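PDB 7KWD: alkaline phosphatase from Thermus thermophilus, which probably hydrolyses phosphate monoesters as a homodimeric enzyme whose active site holds zinc and magnesium ions. Local coordinates for residues Thr93-Phe102 with Ile313-Gly321; Val109-Ala117 with Ala150-Arg159. One frame throughout, in Å; residues are numbered along the deposited sequence.

Contact 1. Residues Thr93-Phe102 with Ile313-Gly321; sequences TESSAAGNAF and IVVSDHATG. With ZN (zinc ion), chain E.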
ATOM      1  N   THR A  93     -13.987  -3.990  -0.457  1.00 21.53           N
ATOM      2  CA  THR A  93     -14.897  -4.533   0.535  1.00 22.18           C
ATOM      3  C   THR A  93     -15.295  -3.429   1.495  1.00 30.67           C
ATOM      4  O   THR A  93     -14.649  -2.393   1.579  1.00 25.34           O
ATOM      5  CB  THR A  93     -14.215  -5.667   1.300  1.00 22.52           C
ATOM      6  OG1 THR A  93     -15.136  -6.388   2.114  1.00 22.60           O
ATOM      7  CG2 THR A  93     -13.138  -5.089   2.186  1.00 23.20           C
ATOM      8  N   GLU A  94     -16.319  -3.685   2.288  1.00 30.13           N
ATOM      9  CA  GLU A  94     -16.414  -2.943   3.555  1.00 29.01           C
ATOM     10  C   GLU A  94     -16.334  -3.953   4.700  1.00 32.62           C
ATOM     11  O   GLU A  94     -16.042  -5.146   4.505  1.00 28.87           O
ATOM     12  CB  GLU A  94     -17.647  -2.036   3.586  1.00 37.12           C
ATOM     13  CG  GLU A  94     -18.920  -2.700   3.165  1.00 36.36           C
ATOM     14  CD  GLU A  94     -19.288  -3.840   4.121  1.00 42.17           C
ATOM     15  OE1 GLU A  94     -18.920  -5.000   3.816  1.00 38.23           O
ATOM     16  OE2 GLU A  94     -19.915  -3.584   5.187  1.00 34.69           O
ATOM     17  N   SER A  95     -16.595  -3.458   5.908  1.00 30.47           N
ATOM     18  CA  SER A  95     -16.161  -4.162   7.107  1.00 32.51           C
ATOM     19  C   SER A  95     -16.940  -5.448   7.361  1.00 29.90           C
ATOM     20  O   SER A  95     -16.371  -6.420   7.876  1.00 27.67           O
ATOM     21  CB  SER A  95     -16.273  -3.236   8.306  1.00 38.82           C
ATOM     22  OG  SER A  95     -15.067  -2.583   8.551  1.00 36.69           O
ATOM     23  N   SER A  96     -18.252  -5.481   7.060  1.00 31.19           N
ATOM     24  CA  SER A  96     -19.022  -6.696   7.365  1.00 26.75           C
ATOM     25  C   SER A  96     -18.590  -7.849   6.473  1.00 21.29           C
ATOM     26  O   SER A  96     -18.373  -8.969   6.955  1.00 26.47           O
ATOM     27  CB  SER A  96     -20.531  -6.462   7.220  1.00 28.69           C
ATOM     28  OG  SER A  96     -20.857  -5.935   5.956  1.00 27.15           O
ATOM     29  N   ALA A  97     -18.446  -7.600   5.164  1.00 23.19           N
ATOM     30  CA  ALA A  97     -17.975  -8.665   4.286  1.00 25.52           C
ATOM     31  C   ALA A  97     -16.548  -9.067   4.637  1.00 23.33           C
ATOM     32  O   ALA A  97     -16.202 -10.248   4.600  1.00 21.24           O
ATOM     33  CB  ALA A  97     -18.084  -8.225   2.824  1.00 23.52           C
ATOM     34  N   ALA A  98     -15.718  -8.114   5.032  1.00 23.76           N
ATOM     35  CA  ALA A  98     -14.349  -8.459   5.401  1.00 22.80           C
ATOM     36  C   ALA A  98     -14.341  -9.303   6.657  1.00 23.05           C
ATOM     37  O   ALA A  98     -13.697 -10.354   6.721  1.00 24.30           O
ATOM     38  CB  ALA A  98     -13.533  -7.192   5.597  1.00 23.81           C
ATOM     39  N   GLY A  99     -15.105  -8.879   7.662  1.00 23.81           N
ATOM     40  CA  GLY A  99     -15.210  -9.663   8.880  1.00 20.89           C
ATOM     41  C   GLY A  99     -15.799 -11.029   8.617  1.00 20.45           C
ATOM     42  O   GLY A  99     -15.340 -12.032   9.173  1.00 20.46           O
ATOM     43  N   ASN A 100     -16.820 -11.083   7.755  1.00 24.32           N
ATOM     44  CA  ASN A 100     -17.411 -12.356   7.366  1.00 23.70           C
ATOM     45  C   ASN A 100     -16.382 -13.296   6.753  1.00 21.06           C
ATOM     46  O   ASN A 100     -16.399 -14.502   7.012  1.00 22.56           O
ATOM     47  CB  ASN A 100     -18.525 -12.124   6.359  1.00 24.72           C
ATOM     48  CG  ASN A 100     -19.776 -11.580   6.986  1.00 23.85           C
ATOM     49  OD1 ASN A 100     -19.856 -11.438   8.199  1.00 18.32           O
ATOM     50  ND2 ASN A 100     -20.766 -11.268   6.151  1.00 22.68           N
ATOM     51  N   ALA A 101     -15.504 -12.765   5.910  1.00 20.15           N
ATOM     52  CA  ALA A 101     -14.473 -13.599   5.309  1.00 20.68           C
ATOM     53  C   ALA A 101     -13.630 -14.222   6.397  1.00 20.40           C
ATOM     54  O   ALA A 101     -13.341 -15.425   6.369  1.00 20.39           O
ATOM     55  CB  ALA A 101     -13.613 -12.769   4.353  1.00 22.63           C
ATOM     56  N   PHE A 102     -13.237 -13.410   7.387  1.00 20.00           N
ATOM     57  CA  PHE A 102     -12.480 -13.938   8.515  1.00 22.01           C
ATOM     58  C   PHE A 102     -13.285 -14.976   9.299  1.00 23.78           C
ATOM     59  O   PHE A 102     -12.776 -16.053   9.644  1.00 21.79           O
ATOM     60  CB  PHE A 102     -12.078 -12.816   9.472  1.00 18.00           C
ATOM     61  CG  PHE A 102     -11.109 -11.811   8.912  1.00 22.87           C
ATOM     62  CD1 PHE A 102     -10.415 -12.040   7.740  1.00 22.49           C
ATOM     63  CD2 PHE A 102     -10.884 -10.627   9.593  1.00 22.25           C
ATOM     64  CE1 PHE A 102      -9.508 -11.117   7.262  1.00 19.49           C
ATOM     65  CE2 PHE A 102      -9.991  -9.703   9.110  1.00 18.54           C
ATOM     66  CZ  PHE A 102      -9.295  -9.948   7.943  1.00 21.68           C
ATOM     67  N   ILE A 313      -3.083 -13.628  16.092  1.00 21.44           N
ATOM     68  CA  ILE A 313      -3.192 -13.214  14.696  1.00 19.91           C
ATOM     69  C   ILE A 313      -3.384 -11.707  14.678  1.00 20.17           C
ATOM     70  O   ILE A 313      -4.325 -11.208  15.302  1.00 22.80           O
ATOM     71  CB  ILE A 313      -4.370 -13.909  13.981  1.00 17.88           C
ATOM     72  CG1 ILE A 313      -4.182 -15.418  13.977  1.00 21.48           C
ATOM     73  CG2 ILE A 313      -4.524 -13.333  12.556  1.00 18.39           C
ATOM     74  CD1 ILE A 313      -5.260 -16.182  13.193  1.00 23.50           C
ATOM     75  N   VAL A 314      -2.533 -10.994  13.942  1.00 20.87           N
ATOM     76  CA  VAL A 314      -2.655  -9.549  13.742  1.00 18.24           C
ATOM     77  C   VAL A 314      -2.922  -9.314  12.261  1.00 22.21           C
ATOM     78  O   VAL A 314      -2.132  -9.729  11.404  1.00 22.67           O
ATOM     79  CB  VAL A 314      -1.404  -8.797  14.211  1.00 23.16           C
ATOM     80  CG1 VAL A 314      -1.619  -7.296  14.159  1.00 23.88           C
ATOM     81  CG2 VAL A 314      -1.068  -9.218  15.612  1.00 20.19           C
ATOM     82  N   VAL A 315      -4.034  -8.654  11.954  1.00 21.68           N
ATOM     83  CA  VAL A 315      -4.488  -8.571  10.577  1.00 19.49           C
ATOM     84  C   VAL A 315      -5.204  -7.250  10.356  1.00 20.89           C
ATOM     85  O   VAL A 315      -5.941  -6.762  11.229  1.00 22.04           O
ATOM     86  CB  VAL A 315      -5.419  -9.752  10.233  1.00 19.80           C
ATOM     87  CG1 VAL A 315      -6.714  -9.639  11.005  1.00 22.23           C
ATOM     88  CG2 VAL A 315      -5.655  -9.839   8.715  1.00 20.69           C
ATOM     89  N   SER A 316      -5.001  -6.682   9.178  1.00 18.85           N
ATOM     90  CA  SER A 316      -5.842  -5.586   8.721  1.00 18.90           C
ATOM     91  C   SER A 316      -6.992  -6.155   7.902  1.00 21.66           C
ATOM     92  O   SER A 316      -6.802  -7.119   7.145  1.00 19.82           O
ATOM     93  CB  SER A 316      -5.037  -4.602   7.870  1.00 20.00           C
ATOM     94  OG  SER A 316      -5.933  -3.678   7.260  1.00 26.97           O
ATOM     95  N   ASP A 317      -8.194  -5.559   8.034  1.00 23.22           N
ATOM     96  CA  ASP A 317      -9.322  -6.075   7.251  1.00 20.36           C
ATOM     97  C   ASP A 317      -9.429  -5.482   5.853  1.00 22.20           C
ATOM     98  O   ASP A 317     -10.077  -6.083   4.994  1.00 19.77           O
ATOM     99  CB  ASP A 317     -10.650  -5.892   8.003  1.00 22.43           C
ATOM    100  CG  ASP A 317     -11.065  -4.468   8.150  1.00 22.13           C
ATOM    101  OD1 ASP A 317     -10.227  -3.537   8.112  1.00 20.07           O
ATOM    102  OD2 ASP A 317     -12.284  -4.271   8.336  1.00 27.02           O
ATOM    103  N   HIS A 318      -8.812  -4.330   5.613  1.00 23.78           N
ATOM    104  CA  HIS A 318      -8.682  -3.708   4.299  1.00 23.60           C
ATOM    105  C   HIS A 318      -7.955  -2.383   4.523  1.00 23.49           C
ATOM    106  O   HIS A 318      -7.881  -1.877   5.652  1.00 21.47           O
ATOM    107  CB  HIS A 318     -10.029  -3.413   3.631  1.00 17.51           C
ATOM    108  CG  HIS A 318     -10.923  -2.638   4.526  1.00 27.90           C
ATOM    109  ND1 HIS A 318     -10.789  -1.277   4.707  1.00 21.41           N
ATOM    110  CD2 HIS A 318     -11.873  -3.042   5.388  1.00 29.13           C
ATOM    111  CE1 HIS A 318     -11.651  -0.872   5.612  1.00 23.41           C
ATOM    112  NE2 HIS A 318     -12.329  -1.922   6.023  1.00 26.76           N
ATOM    113  N   ALA A 319      -7.473  -1.811   3.432  1.00 24.94           N
ATOM    114  CA  ALA A 319      -6.891  -0.491   3.451  1.00 20.19           C
ATOM    115  C   ALA A 319      -7.977   0.569   3.279  1.00 24.36           C
ATOM    116  O   ALA A 319      -9.027   0.322   2.675  1.00 22.42           O
ATOM    117  CB  ALA A 319      -5.851  -0.350   2.337  1.00 24.90           C
ATOM    118  N   THR A 320      -7.699   1.766   3.806  1.00 20.85           N
ATOM    119  CA  THR A 320      -8.617   2.891   3.679  1.00 23.90           C
ATOM    120  C   THR A 320      -7.837   4.175   3.453  1.00 25.71           C
ATOM    121  O   THR A 320      -6.852   4.452   4.151  1.00 23.43           O
ATOM    122  CB  THR A 320      -9.509   3.019   4.913  1.00 24.65           C
ATOM    123  OG1 THR A 320     -10.274   1.837   5.007  1.00 22.04           O
ATOM    124  CG2 THR A 320     -10.460   4.243   4.793  1.00 25.26           C
ATOM    125  N   GLY A 321      -8.313   4.960   2.493  1.00 22.65           N
ATOM    126  CA  GLY A 321      -7.699   6.210   2.129  1.00 27.72           C
ATOM    127  C   GLY A 321      -7.165   6.165   0.716  1.00 24.83           C
ATOM    128  O   GLY A 321      -7.941   6.273  -0.232  1.00 23.95           O
TER
HETATM  129 ZN    ZN E 603     -13.080  -2.258   8.114  1.00 37.00          ZN
HETATM  130  O   HOH W   1     -13.986  -5.876   9.745  1.00 23.13           O

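Contact 2. Residues Val109-Ala117 with Ala150-Arg159; sequences VNGGLAIHA and ASFVISNPDR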
ATOM      1  N   VAL A 109     -21.633 -10.547   0.200  1.00 24.41           N
ATOM      2  CA  VAL A 109     -21.939  -9.228  -0.325  1.00 26.53           C
ATOM      3  C   VAL A 109     -21.760  -8.217   0.795  1.00 33.00           C
ATOM      4  O   VAL A 109     -22.072  -8.503   1.961  1.00 30.37           O
ATOM      5  CB  VAL A 109     -23.365  -9.228  -0.880  1.00 30.03           C
ATOM      6  CG1 VAL A 109     -23.819  -7.815  -1.082  1.00 40.16           C
ATOM      7  CG2 VAL A 109     -23.407 -10.071  -2.181  1.00 30.47           C
ATOM      8  N   ASN A 110     -21.252  -7.029   0.450  1.00 29.34           N
ATOM      9  CA  ASN A 110     -21.058  -5.979   1.447  1.00 31.81           C
ATOM     10  C   ASN A 110     -22.371  -5.696   2.158  1.00 40.19           C
ATOM     11  O   ASN A 110     -23.402  -5.492   1.503  1.00 34.48           O
ATOM     12  CB  ASN A 110     -20.541  -4.689   0.781  1.00 29.13           C
ATOM     13  CG  ASN A 110     -19.128  -4.847   0.179  1.00 35.53           C
ATOM     14  OD1 ASN A 110     -18.456  -5.860   0.396  1.00 27.34           O
ATOM     15  ND2 ASN A 110     -18.683  -3.831  -0.585  1.00 32.93           N
ATOM     16  N   GLY A 111     -22.352  -5.706   3.495  1.00 34.85           N
ATOM     17  CA  GLY A 111     -23.540  -5.255   4.207  1.00 35.24           C
ATOM     18  C   GLY A 111     -24.122  -6.092   5.326  1.00 33.19           C
ATOM     19  O   GLY A 111     -24.475  -5.556   6.384  1.00 41.18           O
ATOM     20  N   GLY A 112     -24.279  -7.385   5.108  1.00 28.04           N
ATOM     21  CA  GLY A 112     -24.776  -8.252   6.150  1.00 24.78           C
ATOM     22  C   GLY A 112     -23.677  -8.869   7.023  1.00 23.87           C
ATOM     23  O   GLY A 112     -22.513  -8.967   6.635  1.00 29.68           O
ATOM     24  N   LEU A 113     -24.082  -9.264   8.224  1.00 25.55           N
ATOM     25  CA  LEU A 113     -23.217  -9.911   9.207  1.00 27.75           C
ATOM     26  C   LEU A 113     -23.470 -11.409   9.194  1.00 26.69           C
ATOM     27  O   LEU A 113     -24.590 -11.848   9.458  1.00 27.33           O
ATOM     28  CB  LEU A 113     -23.494  -9.367  10.609  1.00 25.83           C
ATOM     29  CG  LEU A 113     -23.181  -7.890  10.816  1.00 27.36           C
ATOM     30  CD1 LEU A 113     -23.627  -7.420  12.208  1.00 25.47           C
ATOM     31  CD2 LEU A 113     -21.680  -7.636  10.625  1.00 21.36           C
ATOM     32  N   ALA A 114     -22.429 -12.193   8.907  1.00 27.45           N
ATOM     33  CA  ALA A 114     -22.531 -13.657   8.893  1.00 26.71           C
ATOM     34  C   ALA A 114     -23.793 -14.122   8.183  1.00 21.37           C
ATOM     35  O   ALA A 114     -24.603 -14.894   8.710  1.00 22.76           O
ATOM     36  CB  ALA A 114     -22.501 -14.227  10.308  1.00 20.90           C
ATOM     37  N   ILE A 115     -23.943 -13.660   6.940  1.00 22.52           N
ATOM     38  CA  ILE A 115     -25.134 -13.958   6.158  1.00 23.44           C
ATOM     39  C   ILE A 115     -24.836 -13.649   4.701  1.00 25.15           C
ATOM     40  O   ILE A 115     -24.024 -12.773   4.389  1.00 26.40           O
ATOM     41  CB  ILE A 115     -26.327 -13.128   6.701  1.00 24.56           C
ATOM     42  CG1 ILE A 115     -27.671 -13.699   6.273  1.00 29.03           C
ATOM     43  CG2 ILE A 115     -26.167 -11.649   6.238  1.00 31.16           C
ATOM     44  CD1 ILE A 115     -28.882 -12.957   6.898  1.00 31.00           C
ATOM     45  N   HIS A 116     -25.527 -14.352   3.805  1.00 22.09           N
ATOM     46  CA  HIS A 116     -25.406 -14.101   2.386  1.00 22.71           C
ATOM     47  C   HIS A 116     -26.487 -13.134   1.926  1.00 26.68           C
ATOM     48  O   HIS A 116     -27.468 -12.910   2.612  1.00 26.24           O
ATOM     49  CB  HIS A 116     -25.496 -15.410   1.594  1.00 26.91           C
ATOM     50  CG  HIS A 116     -24.191 -16.123   1.496  1.00 25.73           C
ATOM     51  ND1 HIS A 116     -23.016 -15.469   1.186  1.00 24.68           N
ATOM     52  CD2 HIS A 116     -23.866 -17.422   1.679  1.00 25.71           C
ATOM     53  CE1 HIS A 116     -22.022 -16.333   1.201  1.00 21.13           C
ATOM     54  NE2 HIS A 116     -22.513 -17.529   1.482  1.00 26.64           N
ATOM     55  N   ALA A 117     -26.324 -12.595   0.717  1.00 27.92           N
ATOM     56  CA  ALA A 117     -27.271 -11.593   0.236  1.00 27.61           C
ATOM     57  C   ALA A 117     -28.697 -12.132   0.127  1.00 30.81           C
ATOM     58  O   ALA A 117     -29.640 -11.346   0.006  1.00 26.72           O
ATOM     59  CB  ALA A 117     -26.841 -11.064  -1.134  1.00 28.61           C
ATOM     60  N   ALA A 150     -19.091  -7.817  15.652  1.00 19.84           N
ATOM     61  CA  ALA A 150     -20.365  -8.515  15.554  1.00 20.91           C
ATOM     62  C   ALA A 150     -20.284  -9.649  14.546  1.00 20.93           C
ATOM     63  O   ALA A 150     -20.897 -10.710  14.743  1.00 22.71           O
ATOM     64  CB  ALA A 150     -21.483  -7.541  15.201  1.00 23.53           C
ATOM     65  N   SER A 151     -19.521  -9.452  13.459  1.00 21.25           N
ATOM     66  CA  SER A 151     -19.456 -10.476  12.425  1.00 19.36           C
ATOM     67  C   SER A 151     -18.821 -11.751  12.941  1.00 22.62           C
ATOM     68  O   SER A 151     -18.921 -12.786  12.285  1.00 23.49           O
ATOM     69  CB  SER A 151     -18.655  -9.969  11.231  1.00 24.17           C
ATOM     70  OG  SER A 151     -17.271  -9.862  11.601  1.00 23.42           O
ATOM     71  N   PHE A 152     -18.143 -11.693  14.097  1.00 22.67           N
ATOM     72  CA  PHE A 152     -17.527 -12.882  14.636  1.00 18.60           C
ATOM     73  C   PHE A 152     -18.463 -13.717  15.482  1.00 23.82           C
ATOM     74  O   PHE A 152     -18.153 -14.890  15.717  1.00 24.25           O
ATOM     75  CB  PHE A 152     -16.298 -12.547  15.482  1.00 20.38           C
ATOM     76  CG  PHE A 152     -15.045 -12.409  14.669  1.00 21.70           C
ATOM     77  CD1 PHE A 152     -15.055 -11.699  13.489  1.00 21.03           C
ATOM     78  CD2 PHE A 152     -13.884 -13.010  15.066  1.00 23.28           C
ATOM     79  CE1 PHE A 152     -13.909 -11.574  12.720  1.00 24.18           C
ATOM     80  CE2 PHE A 152     -12.740 -12.906  14.303  1.00 26.42           C
ATOM     81  CZ  PHE A 152     -12.744 -12.182  13.146  1.00 26.60           C
ATOM     82  N   VAL A 153     -19.596 -13.160  15.937  1.00 18.04           N
ATOM     83  CA  VAL A 153     -20.445 -13.826  16.918  1.00 21.42           C
ATOM     84  C   VAL A 153     -21.875 -14.039  16.427  1.00 22.34           C
ATOM     85  O   VAL A 153     -22.496 -15.045  16.785  1.00 23.37           O
ATOM     86  CB  VAL A 153     -20.455 -13.065  18.260  1.00 18.87           C
ATOM     87  CG1 VAL A 153     -19.162 -13.276  18.941  1.00 24.25           C
ATOM     88  CG2 VAL A 153     -20.693 -11.597  17.999  1.00 22.87           C
ATOM     89  N   ILE A 154     -22.450 -13.119  15.645  1.00 26.29           N
ATOM     90  CA  ILE A 154     -23.891 -13.225  15.352  1.00 26.15           C
ATOM     91  C   ILE A 154     -24.201 -12.951  13.885  1.00 29.51           C
ATOM     92  O   ILE A 154     -23.400 -12.403  13.134  1.00 26.52           O
ATOM     93  CB  ILE A 154     -24.746 -12.292  16.244  1.00 25.32           C
ATOM     94  CG1 ILE A 154     -24.294 -10.825  16.147  1.00 25.36           C
ATOM     95  CG2 ILE A 154     -24.716 -12.765  17.718  1.00 20.88           C
ATOM     96  CD1 ILE A 154     -24.966 -10.015  14.994  1.00 22.59           C
ATOM     97  N   SER A 155     -25.414 -13.326  13.488  1.00 23.91           N
ATOM     98  CA  SER A 155     -25.870 -13.157  12.118  1.00 27.68           C
ATOM     99  C   SER A 155     -26.995 -12.137  12.055  1.00 27.50           C
ATOM    100  O   SER A 155     -27.928 -12.170  12.866  1.00 29.41           O
ATOM    101  CB  SER A 155     -26.390 -14.469  11.513  1.00 24.08           C
ATOM    102  OG  SER A 155     -26.824 -14.188  10.182  1.00 32.01           O
ATOM    103  N   ASN A 156     -26.924 -11.252  11.076  1.00 28.48           N
ATOM    104  CA  ASN A 156     -27.957 -10.232  10.923  1.00 28.02           C
ATOM    105  C   ASN A 156     -27.880  -9.622   9.534  1.00 30.76           C
ATOM    106  O   ASN A 156     -26.781  -9.286   9.064  1.00 24.92           O
ATOM    107  CB  ASN A 156     -27.785  -9.143  11.997  1.00 29.63           C
ATOM    108  CG  ASN A 156     -28.965  -8.191  12.048  1.00 29.90           C
ATOM    109  OD1 ASN A 156     -29.360  -7.627  11.023  1.00 26.95           O
ATOM    110  ND2 ASN A 156     -29.535  -8.021  13.233  1.00 29.92           N
ATOM    111  N   PRO A 157     -29.019  -9.449   8.849  1.00 31.78           N
ATOM    112  CA  PRO A 157     -28.971  -8.957   7.465  1.00 24.18           C
ATOM    113  C   PRO A 157     -28.566  -7.510   7.339  1.00 26.97           C
ATOM    114  O   PRO A 157     -28.213  -7.108   6.229  1.00 25.51           O
ATOM    115  CB  PRO A 157     -30.405  -9.162   6.950  1.00 31.83           C
ATOM    116  CG  PRO A 157     -31.238  -9.295   8.174  1.00 29.74           C
ATOM    117  CD  PRO A 157     -30.373  -9.912   9.220  1.00 36.70           C
ATOM    118  N   ASP A 158     -28.569  -6.740   8.430  1.00 33.00           N
ATOM    119  CA  ASP A 158     -28.291  -5.301   8.418  1.00 28.78           C
ATOM    120  C   ASP A 158     -27.262  -4.985   9.505  1.00 28.78           C
ATOM    121  O   ASP A 158     -27.595  -4.995  10.703  1.00 27.13           O
ATOM    122  CB  ASP A 158     -29.586  -4.512   8.666  1.00 35.94           C
ATOM    123  CG  ASP A 158     -29.408  -2.980   8.573  1.00 33.81           C
ATOM    124  OD1 ASP A 158     -28.336  -2.502   8.141  1.00 32.61           O
ATOM    125  OD2 ASP A 158     -30.367  -2.267   8.944  1.00 43.50           O
ATOM    126  N   ARG A 159     -26.018  -4.699   9.078  1.00 28.42           N
ATOM    127  CA  ARG A 159     -24.965  -4.376  10.027  1.00 29.45           C
ATOM    128  C   ARG A 159     -25.352  -3.180  10.887  1.00 32.56           C
ATOM    129  O   ARG A 159     -24.912  -3.066  12.027  1.00 32.35           O
ATOM    130  CB  ARG A 159     -23.634  -4.091   9.308  1.00 24.59           C
ATOM    131  CG  ARG A 159     -23.661  -2.989   8.255  1.00 31.53           C
ATOM    132  CD  ARG A 159     -22.272  -2.598   7.758  1.00 29.80           C
ATOM    133  NE  ARG A 159     -21.408  -2.001   8.788  1.00 38.90           N
ATOM    134  CZ  ARG A 159     -20.150  -1.612   8.570  1.00 39.72           C
ATOM    135  NH1 ARG A 159     -19.435  -1.036   9.539  1.00 37.56           N
ATOM    136  NH2 ARG A 159     -19.606  -1.785   7.366  1.00 39.94           N
TER

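Contact 1. Residues Thr93-Phe102 with Ile313-Gly321
The ring of Phe102 takes the carbonyl oxygen of Ser316 at its edge, near the ring plane, while the helix's own Ala98 O lies over one face, offset toward the rim. Val315 approaches the end of this ring obliquely, its CG2 3.7 Å from Phe102 CZ, and Asp317 CB touches Phe102 CE2. The His318 ring has Ser95 OG and Ala98 CB at its edge, and Asp317 OD1 over one face. CG2 of Thr93 packs obliquely against the same histidine, 3.8 Å from His318 CB. His318 ND1 donates to Ala319 O at 3.1 Å, in the ring plane but above the carbonyl plane; the bond probably helps hold the ring's rotation while NE2 binds the metal. Zinc is gripped by Ser95 OG at 2.1 Å, Asp317 OD2 at 2.2 Å and His318 NE2 at 2.2 Å, with Asp47 completing the site. With CG of Asp317 between the backbone N and the carbonyl carbon (chi1 68°), OD2 reaches the zinc, while OD1 finds its main polar partner in Gly48. A water donates to Asp317 OD2 at 2.7 Å and also to Ser95 O, linking the helix to Asp317. Glu94 N-caps the helix, its OE1 accepting from Ala97 N on the syn lone pair. A helix-start serine that shares zinc with an Asp-His pair on the interrupted strand 310-325 is characteristic of the alkaline phosphatase active site, where Ser95 is the predicted phosphoserine intermediate.

Contact 2. Residues Val109-Ala117 with Ala150-Arg159
Leu113 and Asn156 form a single antiparallel bridge, a hydrogen-bonded pair, between the loop of Val109-Ala117 and the segment that leaves helix 147-153. Its two bonds run from Leu113 N to Asn156 O, 2.8 Å and nearly straight (165° at the hydrogen), and from Asn156 N to Leu113 O at 2.9 Å. Beyond the bridge, Arg159 N donates to Gly111 O almost in line with that carbonyl, at a longer 3.2 Å. An Asx turn, in which Asn156 OD1 accepts from Asp158 N on an in-plane lone pair, shapes the chain between these bonds.

The apolar contacts gather on Leu113, whose CG, anti to the carbonyl carbon (chi1 -64°), is carried toward helix 147-153; there CD1 lies 3.7 Å from Ala150 CB, and CD2 meets Ser151 CB. CD1 also touches Ile154 CD1, and Arg159 crosses the leucine at about a right angle. Cutting this side chain back to an alanine is likely to open a gap beside Ala150, Ser151 and Ile154. On another side, Ile115 CD1 rests against Pro157 CB.

Among side-chain polar groups, the guanidinium of Arg159 leads away to Glu94 and to a tartrate, probably from the crystallisation liquor, beside Ser95, so this loop pairing sits beside the active site. With chi1 of 179° swinging it away from the Ser155 nitrogen, Ser155 OG donates to Ala114 O at 2.8 Å, approaching from above that carbonyl's plane.

How the contacts relate
After strand 40-46, two helices and strand 80-84, the chain reaches residues 93-102, the first half of contact 1, and a few residues later the loop 109-117. Contact 2 closes after a short excursion through helix 125-131 and strand 135-140, when the chain leaves helix 147-153. Contact 1 closes only much later, on strand 310-325, so contact 2 is nested inside its loop. Their centres lie about 13 Å apart: Asn100 OD1 probably accepts a hydrogen bond from Ala114 N at 2.8 Å, and Ser96 CB packs on Gly112 O. Helix 95-104 thus joins the metal-binding strand 310-325 to the loop 109-117 and the segment leaving helix 147-153, and both contacts also touch the second subunit.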